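Local coordinates for chromosome partition protein Smc (Pyrococcus yayanosii, PDB 5XEI) that probably drives chromosome condensation and partitioning as an ATP-hydrolysing, DNA-binding SMC homodimer, represented here by its head with adjoining coiled coil and joint, at residues M1-E5 against A443-L447; S136-Y140 against Q161-I166; P156-R160 against F400-I406. All coordinates share one frame; numbering follows the deposited sequence.

Contact 1. Residues M1-E5 against A443-L447; sequences MPYIE and APFYL
P444 is the bump and the chain start M1-P2 is the hollow. In the ABC-type ATPase head of Smc, this brings the beginning of strand 3-10, from the antiparallel sheet, against the beginning of strand 445-449 in the mixed sheet, the strand that, from its sequence, forms the hydrophobic part of the Walker B motif. No hydrogen bond crosses between the two segments, so the direct contact is one of packing. The P444 ring points at the chain start and slots in beside M1, whose side chain bends at chi2 and chi3 and curls back so that CE ends 3.7 Å from P444 CG. M1 is poorly ordered, and that wrap should be read loosely. P2 lies alongside with its ring pointing the same way, P2 CD standing 4.1 Å from P444 CG, while the carbonyl of P2 faces the CB corner of the proline.

One step further along, the roles reverse: I4 is now the bump and the F445 ring the surface. With CG1 set opposite the carbonyl carbon (chi1 -56°) and CD1 carried outward by an extended chi2 of 163°, the methyl settles over the middle of the ring, I4 CD1 lying 3.6 Å from the F445 ring centroid and 11° from its normal, a CH-pi contact. Polar neighbours hold both backbones: Q475 accepts from I4 N, and N141 donates to F445 O. Behind P444, Y446 loops its ring back so that the hydroxyl oxygen OH takes the A443 N-H, a nearly straight bond of 2.9 Å between A443 N and Y446 OH.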
loop_
_atom_site.group_PDB
_atom_site.type_symbol
_atom_site.label_atom_id
_atom_site.label_comp_id
_atom_site.label_asym_id
_atom_site.label_seq_id
_atom_site.Cartn_x
_atom_site.Cartn_y
_atom_site.Cartn_z
ATOM N N MET A 1 26.227 -7.815 -2.320
ATOM C CA MET A 1 25.690 -7.661 -3.682
ATOM C C MET A 1 26.300 -8.663 -4.680
ATOM O O MET A 1 27.490 -9.003 -4.569
ATOM C CB MET A 1 25.896 -6.215 -4.185
ATOM C CG MET A 1 25.112 -5.184 -3.376
ATOM S SD MET A 1 23.480 -5.785 -2.801
ATOM C CE MET A 1 22.572 -6.071 -4.328
ATOM N N PRO A 2 25.477 -9.145 -5.661
ATOM C CA PRO A 2 26.019 -10.010 -6.720
ATOM C C PRO A 2 27.056 -9.287 -7.568
ATOM O O PRO A 2 27.418 -8.146 -7.264
ATOM C CB PRO A 2 24.777 -10.381 -7.544
ATOM C CG PRO A 2 23.639 -10.174 -6.628
ATOM C CD PRO A 2 24.016 -9.008 -5.771
ATOM N N TYR A 3 27.541 -9.931 -8.629
ATOM C CA TYR A 3 28.455 -9.259 -9.542
ATOM C C TYR A 3 28.613 -10.103 -10.804
ATOM O O TYR A 3 28.488 -11.333 -10.764
ATOM C CB TYR A 3 29.814 -8.994 -8.880
ATOM C CG TYR A 3 30.606 -10.243 -8.580
ATOM C CD1 TYR A 3 31.481 -10.771 -9.526
ATOM C CD2 TYR A 3 30.484 -10.896 -7.355
ATOM C CE1 TYR A 3 32.212 -11.907 -9.275
ATOM C CE2 TYR A 3 31.215 -12.042 -7.091
ATOM C CZ TYR A 3 32.081 -12.541 -8.061
ATOM O OH TYR A 3 32.821 -13.680 -7.838
ATOM N N ILE A 4 28.896 -9.430 -11.916
ATOM C CA ILE A 4 28.903 -10.074 -13.223
ATOM C C ILE A 4 30.153 -10.929 -13.350
ATOM O O ILE A 4 31.273 -10.410 -13.381
ATOM C CB ILE A 4 28.849 -9.028 -14.339
ATOM C CG1 ILE A 4 27.628 -8.131 -14.138
ATOM C CG2 ILE A 4 28.853 -9.732 -15.683
ATOM C CD1 ILE A 4 27.679 -6.837 -14.923
ATOM N N GLU A 5 29.967 -12.243 -13.444
ATOM C CA GLU A 5 31.108 -13.124 -13.679
ATOM C C GLU A 5 31.538 -13.097 -15.134
ATOM O O GLU A 5 32.736 -13.151 -15.425
ATOM C CB GLU A 5 30.783 -14.553 -13.251
ATOM C CG GLU A 5 29.938 -14.597 -11.981
ATOM C CD GLU A 5 29.609 -16.009 -11.499
ATOM O OE1 GLU A 5 30.321 -16.530 -10.602
ATOM O OE2 GLU A 5 28.622 -16.589 -12.014
ATOM N N ALA A 443 25.945 -0.312 -5.469
ATOM C CA ALA A 443 25.275 -1.177 -6.428
ATOM C C ALA A 443 26.186 -2.360 -6.784
ATOM O O ALA A 443 27.410 -2.281 -6.614
ATOM C CB ALA A 443 24.909 -0.392 -7.682
ATOM N N PRO A 444 25.610 -3.474 -7.279
ATOM C CA PRO A 444 26.447 -4.659 -7.583
ATOM C C PRO A 444 27.565 -4.390 -8.580
ATOM O O PRO A 444 28.656 -4.961 -8.454
ATOM C CB PRO A 444 25.431 -5.668 -8.132
ATOM C CG PRO A 444 24.151 -5.262 -7.523
ATOM C CD PRO A 444 24.178 -3.763 -7.475
ATOM N N PHE A 445 27.326 -3.547 -9.576
ATOM C CA PHE A 445 28.391 -3.138 -10.468
ATOM C C PHE A 445 28.068 -1.749 -10.983
ATOM O O PHE A 445 26.924 -1.281 -10.892
ATOM C CB PHE A 445 28.549 -4.097 -11.650
ATOM C CG PHE A 445 27.416 -4.004 -12.617
ATOM C CD1 PHE A 445 26.264 -4.745 -12.412
ATOM C CD2 PHE A 445 27.469 -3.117 -13.682
ATOM C CE1 PHE A 445 25.204 -4.638 -13.270
ATOM C CE2 PHE A 445 26.401 -2.994 -14.538
ATOM C CZ PHE A 445 25.271 -3.756 -14.336
ATOM N N TYR A 446 29.100 -1.116 -11.567
ATOM C CA TYR A 446 28.994 0.146 -12.277
ATOM C C TYR A 446 29.562 -0.028 -13.685
ATOM O O TYR A 446 30.564 -0.720 -13.880
ATOM C CB TYR A 446 29.742 1.274 -11.502
ATOM C CG TYR A 446 29.139 1.492 -10.149
ATOM C CD1 TYR A 446 29.469 0.656 -9.082
ATOM C CD2 TYR A 446 28.199 2.507 -9.935
ATOM C CE1 TYR A 446 28.887 0.820 -7.847
ATOM C CE2 TYR A 446 27.606 2.691 -8.689
ATOM C CZ TYR A 446 27.954 1.842 -7.654
ATOM O OH TYR A 446 27.379 1.986 -6.419
ATOM N N LEU A 447 28.930 0.611 -14.669
ATOM C CA LEU A 447 29.397 0.566 -16.047
ATOM C C LEU A 447 29.670 1.978 -16.527
ATOM O O LEU A 447 28.746 2.790 -16.630
ATOM C CB LEU A 447 28.380 -0.100 -16.959
ATOM C CG LEU A 447 28.748 -0.081 -18.446
ATOM C CD1 LEU A 447 30.006 -0.892 -18.659
ATOM C CD2 LEU A 447 27.576 -0.626 -19.297
#

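Contact 2. Residues S136-Y140 against Q161-I166; sequences SPEGY and QLIDEI
The carbonyl O of P137 accepts from Y140 N, with 3.0 Å between Y140 N and P137 O, and across the contact the L162 methyl CD1 packs against the same oxygen. The hydrogen bond closes a beta turn whose two middle residues, E138 and G139, both have positive phi. The same oxygen lies in the plane of the Y140 ring, at its edge. L162 reaches into this turn because its CG stands opposite its own backbone N (chi1 177°), which carries CD1 out from the helix to 3.4 Å from Y140 CB, the two side chains crossing at about a right angle. Next to it, P137 CB meets I166 CD1 at 4.3 Å and also faces the carboxylate of E165. E138 and E165 bring their acid ends together at the surface; how near they come is doubtful. Along the chain the turn links helix 123-132 to strand 142-143; in space it faces helix 156-167, while the Y140 ring, its hydroxyl hydrogen-bonded to that of Y446, packs with I166 on helix 424-440.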
loop_
_atom_site.group_PDB
_atom_site.type_symbol
_atom_site.label_atom_id
_atom_site.label_comp_id
_atom_site.label_asym_id
_atom_site.label_seq_id
_atom_site.Cartn_x
_atom_site.Cartn_y
_atom_site.Cartn_z
ATOM N N SER A 136 20.878 -1.855 -10.967
ATOM C CA SER A 136 20.592 -0.664 -11.761
ATOM C C SER A 136 19.364 0.105 -11.259
ATOM O O SER A 136 18.317 0.104 -11.926
ATOM C CB SER A 136 20.452 -1.058 -13.241
ATOM O OG SER A 136 19.664 -0.133 -13.987
ATOM N N PRO A 137 19.449 0.769 -10.068
ATOM C CA PRO A 137 18.365 1.678 -9.627
ATOM C C PRO A 137 18.251 2.936 -10.480
ATOM O O PRO A 137 19.133 3.805 -10.447
ATOM C CB PRO A 137 18.754 2.036 -8.180
ATOM C CG PRO A 137 19.804 1.015 -7.774
ATOM C CD PRO A 137 20.499 0.603 -9.043
ATOM N N GLU A 138 17.161 3.055 -11.237
ATOM C CA GLU A 138 17.020 4.074 -12.279
ATOM C C GLU A 138 18.183 4.047 -13.275
ATOM O O GLU A 138 18.419 5.025 -13.987
ATOM C CB GLU A 138 16.879 5.473 -11.669
ATOM C CG GLU A 138 15.965 5.491 -10.451
ATOM C CD GLU A 138 14.659 6.232 -10.671
ATOM O OE1 GLU A 138 13.921 6.408 -9.677
ATOM O OE2 GLU A 138 14.375 6.640 -11.820
ATOM N N GLY A 139 18.917 2.939 -13.341
ATOM C CA GLY A 139 20.092 2.892 -14.177
ATOM C C GLY A 139 21.177 3.881 -13.817
ATOM O O GLY A 139 22.018 4.180 -14.671
ATOM N N TYR A 140 21.197 4.394 -12.575
ATOM C CA TYR A 140 22.249 5.346 -12.196
ATOM C C TYR A 140 23.636 4.735 -12.342
ATOM O O TYR A 140 24.582 5.443 -12.695
ATOM C CB TYR A 140 22.047 5.868 -10.761
ATOM C CG TYR A 140 22.821 5.139 -9.645
ATOM C CD1 TYR A 140 22.273 4.050 -8.982
ATOM C CD2 TYR A 140 24.084 5.566 -9.240
ATOM C CE1 TYR A 140 22.970 3.393 -7.978
ATOM C CE2 TYR A 140 24.785 4.912 -8.231
ATOM C CZ TYR A 140 24.224 3.830 -7.611
ATOM O OH TYR A 140 24.913 3.174 -6.618
ATOM N N GLN A 161 13.635 10.764 -6.533
ATOM C CA GLN A 161 13.114 9.400 -6.540
ATOM C C GLN A 161 14.201 8.354 -6.372
ATOM O O GLN A 161 13.978 7.315 -5.742
ATOM C CB GLN A 161 12.366 9.148 -7.838
ATOM C CG GLN A 161 11.127 9.978 -7.977
ATOM C CD GLN A 161 11.409 11.461 -8.033
ATOM O OE1 GLN A 161 12.567 11.885 -7.943
ATOM N NE2 GLN A 161 10.348 12.270 -8.119
ATOM N N LEU A 162 15.378 8.594 -6.940
ATOM C CA LEU A 162 16.456 7.646 -6.731
ATOM C C LEU A 162 16.910 7.638 -5.276
ATOM O O LEU A 162 17.265 6.581 -4.742
ATOM C CB LEU A 162 17.620 7.945 -7.668
ATOM C CG LEU A 162 18.787 7.005 -7.406
ATOM C CD1 LEU A 162 19.408 6.602 -8.685
ATOM C CD2 LEU A 162 19.821 7.696 -6.563
ATOM N N ILE A 163 16.909 8.795 -4.615
ATOM C CA ILE A 163 17.215 8.801 -3.183
ATOM C C ILE A 163 16.189 7.973 -2.404
ATOM O O ILE A 163 16.556 7.257 -1.460
ATOM C CB ILE A 163 17.331 10.243 -2.644
ATOM C CG1 ILE A 163 18.390 11.011 -3.423
ATOM C CG2 ILE A 163 17.780 10.240 -1.190
ATOM C CD1 ILE A 163 19.771 10.378 -3.351
ATOM N N ASP A 164 14.897 8.037 -2.787
ATOM C CA ASP A 164 13.890 7.187 -2.137
ATOM C C ASP A 164 14.279 5.721 -2.197
ATOM O O ASP A 164 14.327 5.027 -1.171
ATOM C CB ASP A 164 12.497 7.342 -2.766
ATOM C CG ASP A 164 11.968 8.771 -2.725
ATOM O OD1 ASP A 164 12.374 9.538 -1.826
ATOM O OD2 ASP A 164 11.108 9.123 -3.571
ATOM N N GLU A 165 14.521 5.228 -3.412
ATOM C CA GLU A 165 15.041 3.878 -3.594
ATOM C C GLU A 165 16.220 3.587 -2.663
ATOM O O GLU A 165 16.191 2.625 -1.884
ATOM C CB GLU A 165 15.429 3.700 -5.057
ATOM C CG GLU A 165 14.222 3.726 -6.000
ATOM C CD GLU A 165 14.570 3.318 -7.422
ATOM O OE1 GLU A 165 13.980 3.883 -8.372
ATOM O OE2 GLU A 165 15.447 2.441 -7.576
ATOM N N ILE A 166 17.259 4.423 -2.705
ATOM C CA ILE A 166 18.473 4.117 -1.956
ATOM C C ILE A 166 18.177 4.051 -0.459
ATOM O O ILE A 166 18.663 3.166 0.257
ATOM C CB ILE A 166 19.578 5.145 -2.266
ATOM C CG1 ILE A 166 19.909 5.184 -3.763
ATOM C CG2 ILE A 166 20.808 4.842 -1.454
ATOM C CD1 ILE A 166 19.967 3.833 -4.421
#

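Contact 3. Residues P156-R160 against F400-I406; sequences PLERR and FSGGLEI
R160 NE donates to G402 O at 2.8 Å, the oxygen lying in the guanidinium plane and the C=O pointing almost straight at the nitrogen (163°), though the bond is bent at the hydrogen (131°). The arm runs straight through chi1 and chi2 and then bends at chi3, which turns the guanidinium toward the loop. F400 O sits over one face of that group, not bonded to it, and NH1 makes a salt bridge with D164. Replacing R160 with a leucine would probably leave G402 O without this donor and D164 without its positive partner.

Weaker bonds follow along the strand. L404 N gives a weak bond of 3.1 Å to P156 O, which also accepts from R159 N inside the helix. R159 NH2 reaches L404 O, edge-on and weakly, at 3.4 Å, while its NH1 goes to F151 O. Where the CA atoms come nearest, at L157 and G403, G403 CA lies 3.4 Å from L157 N; a CB on G403 would run into the helix backbone, so glycine fits here. Outward from this, P156 CG lies beside E405 OE1, L157 CD2 rests on the G402 carbonyl, and the R159 and I406 side chains cross at about a right angle, R159 CD 4.0 Å from I406 CD1. E405 OE2 forms a salt bridge with R417.

The short axes of helix 156-160 and strand 404-406 cross at 108°, placing the start of helix 156-167 across the middle strand of a three-stranded antiparallel sheet, with helix 321-383 packing against R160, L404 and I406.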
loop_
_atom_site.group_PDB
_atom_site.type_symbol
_atom_site.label_atom_id
_atom_site.label_comp_id
_atom_site.label_asym_id
_atom_site.label_seq_id
_atom_site.Cartn_x
_atom_site.Cartn_y
_atom_site.Cartn_z
ATOM N N PRO A 156 15.028 18.624 -10.718
ATOM C CA PRO A 156 15.196 18.249 -9.304
ATOM C C PRO A 156 14.176 17.213 -8.887
ATOM O O PRO A 156 14.539 16.181 -8.301
ATOM C CB PRO A 156 15.006 19.571 -8.546
ATOM C CG PRO A 156 15.095 20.628 -9.561
ATOM C CD PRO A 156 14.618 20.029 -10.854
ATOM N N LEU A 157 12.897 17.459 -9.204
ATOM C CA LEU A 157 11.852 16.488 -8.907
ATOM C C LEU A 157 12.190 15.117 -9.469
ATOM O O LEU A 157 11.878 14.112 -8.841
ATOM C CB LEU A 157 10.495 16.972 -9.423
ATOM C CG LEU A 157 9.533 17.370 -8.293
ATOM C CD1 LEU A 157 8.260 18.066 -8.778
ATOM C CD2 LEU A 157 9.177 16.162 -7.452
ATOM N N GLU A 158 12.860 15.046 -10.623
ATOM C CA GLU A 158 13.249 13.744 -11.176
ATOM C C GLU A 158 14.419 13.094 -10.425
ATOM O O GLU A 158 14.631 11.879 -10.546
ATOM C CB GLU A 158 13.600 13.903 -12.661
ATOM C CG GLU A 158 12.402 14.162 -13.597
ATOM C CD GLU A 158 12.819 14.414 -15.057
ATOM O OE1 GLU A 158 12.004 14.979 -15.828
ATOM O OE2 GLU A 158 13.965 14.063 -15.422
ATOM N N ARG A 159 15.183 13.873 -9.657
ATOM C CA ARG A 159 16.373 13.374 -8.978
ATOM C C ARG A 159 16.064 12.717 -7.629
ATOM O O ARG A 159 16.716 11.729 -7.260
ATOM C CB ARG A 159 17.361 14.531 -8.806
ATOM C CG ARG A 159 18.814 14.122 -8.742
ATOM C CD ARG A 159 19.749 15.321 -8.982
ATOM N NE ARG A 159 19.928 15.665 -10.400
ATOM C CZ ARG A 159 19.507 16.789 -10.979
ATOM N NH1 ARG A 159 19.738 16.973 -12.275
ATOM N NH2 ARG A 159 18.868 17.728 -10.274
ATOM N N ARG A 160 15.054 13.217 -6.906
ATOM C CA ARG A 160 14.732 12.709 -5.570
ATOM C C ARG A 160 14.448 11.218 -5.574
ATOM O O ARG A 160 14.931 10.486 -4.701
ATOM C CB ARG A 160 13.517 13.447 -5.007
ATOM C CG ARG A 160 13.057 12.956 -3.631
ATOM C CD ARG A 160 11.877 13.764 -3.144
ATOM N NE ARG A 160 10.676 13.561 -3.963
ATOM C CZ ARG A 160 10.123 12.375 -4.209
ATOM N NH1 ARG A 160 10.628 11.262 -3.681
ATOM N NH2 ARG A 160 9.044 12.288 -4.980
ATOM N N PHE A 400 8.997 14.428 0.272
ATOM C CA PHE A 400 8.493 13.540 -0.767
ATOM C C PHE A 400 7.624 14.248 -1.785
ATOM O O PHE A 400 7.192 13.617 -2.750
ATOM C CB PHE A 400 7.710 12.391 -0.149
ATOM C CG PHE A 400 8.475 11.645 0.877
ATOM C CD1 PHE A 400 9.465 10.759 0.498
ATOM C CD2 PHE A 400 8.214 11.840 2.220
ATOM C CE1 PHE A 400 10.171 10.069 1.439
ATOM C CE2 PHE A 400 8.919 11.158 3.179
ATOM C CZ PHE A 400 9.904 10.268 2.793
ATOM N N SER A 401 7.344 15.530 -1.595
ATOM C CA SER A 401 6.654 16.304 -2.610
ATOM C C SER A 401 7.556 17.372 -3.202
ATOM O O SER A 401 7.094 18.214 -3.974
ATOM C CB SER A 401 5.373 16.915 -2.034
ATOM O OG SER A 401 5.635 17.593 -0.824
ATOM N N GLY A 402 8.842 17.343 -2.875
ATOM C CA GLY A 402 9.802 18.262 -3.434
ATOM C C GLY A 402 10.798 17.565 -4.346
ATOM O O GLY A 402 10.847 16.345 -4.463
ATOM N N GLY A 403 11.590 18.383 -5.018
ATOM C CA GLY A 403 12.687 17.897 -5.797
ATOM C C GLY A 403 13.968 17.905 -4.996
ATOM O O GLY A 403 13.974 18.022 -3.766
ATOM N N LEU A 404 15.073 17.815 -5.717
ATOM C CA LEU A 404 16.388 17.770 -5.094
ATOM C C LEU A 404 17.390 18.284 -6.120
ATOM O O LEU A 404 17.566 17.665 -7.171
ATOM C CB LEU A 404 16.713 16.352 -4.648
ATOM C CG LEU A 404 18.168 16.016 -4.331
ATOM C CD1 LEU A 404 18.538 16.563 -2.960
ATOM C CD2 LEU A 404 18.398 14.513 -4.408
ATOM N N GLU A 405 18.027 19.409 -5.834
ATOM C CA GLU A 405 18.927 20.001 -6.802
ATOM C C GLU A 405 20.362 19.920 -6.316
ATOM O O GLU A 405 20.632 19.605 -5.155
ATOM C CB GLU A 405 18.552 21.451 -7.080
ATOM C CG GLU A 405 19.042 21.911 -8.436
ATOM C CD GLU A 405 18.150 22.979 -8.979
ATOM O OE1 GLU A 405 17.039 23.148 -8.418
ATOM O OE2 GLU A 405 18.547 23.642 -9.958
ATOM N N ILE A 406 21.275 20.225 -7.239
ATOM C CA ILE A 406 22.710 20.243 -6.991
ATOM C C ILE A 406 23.269 21.619 -7.314
ATOM O O ILE A 406 22.831 22.271 -8.271
ATOM C CB ILE A 406 23.432 19.189 -7.838
ATOM C CG1 ILE A 406 22.790 17.837 -7.650
ATOM C CG2 ILE A 406 24.871 19.097 -7.434
ATOM C CD1 ILE A 406 23.491 16.767 -8.435
#

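Contact 1 closes the widest loop, pairing the chain start with a strand more than 430 residues later; contacts 2 and 3 lie within it along the sequence, their segments alternating. Contacts 2 and 3 share helix 156-167, have centres 12 Å apart, and touch where I163 meets L404. Contacts 1 and 2, centres 15 Å apart, meet through a probable hydrogen bond between the hydroxyls of Y446 and Y140. Contacts 1 and 3 stay about 14 Å apart at their nearest atoms. Packing thus runs from the two large sheets through helix 156-167 to the small sheet beside helix 321-383; contacts 1 and 3 join N- to C-terminal segments, and contact 2, within the N-terminal part, links them.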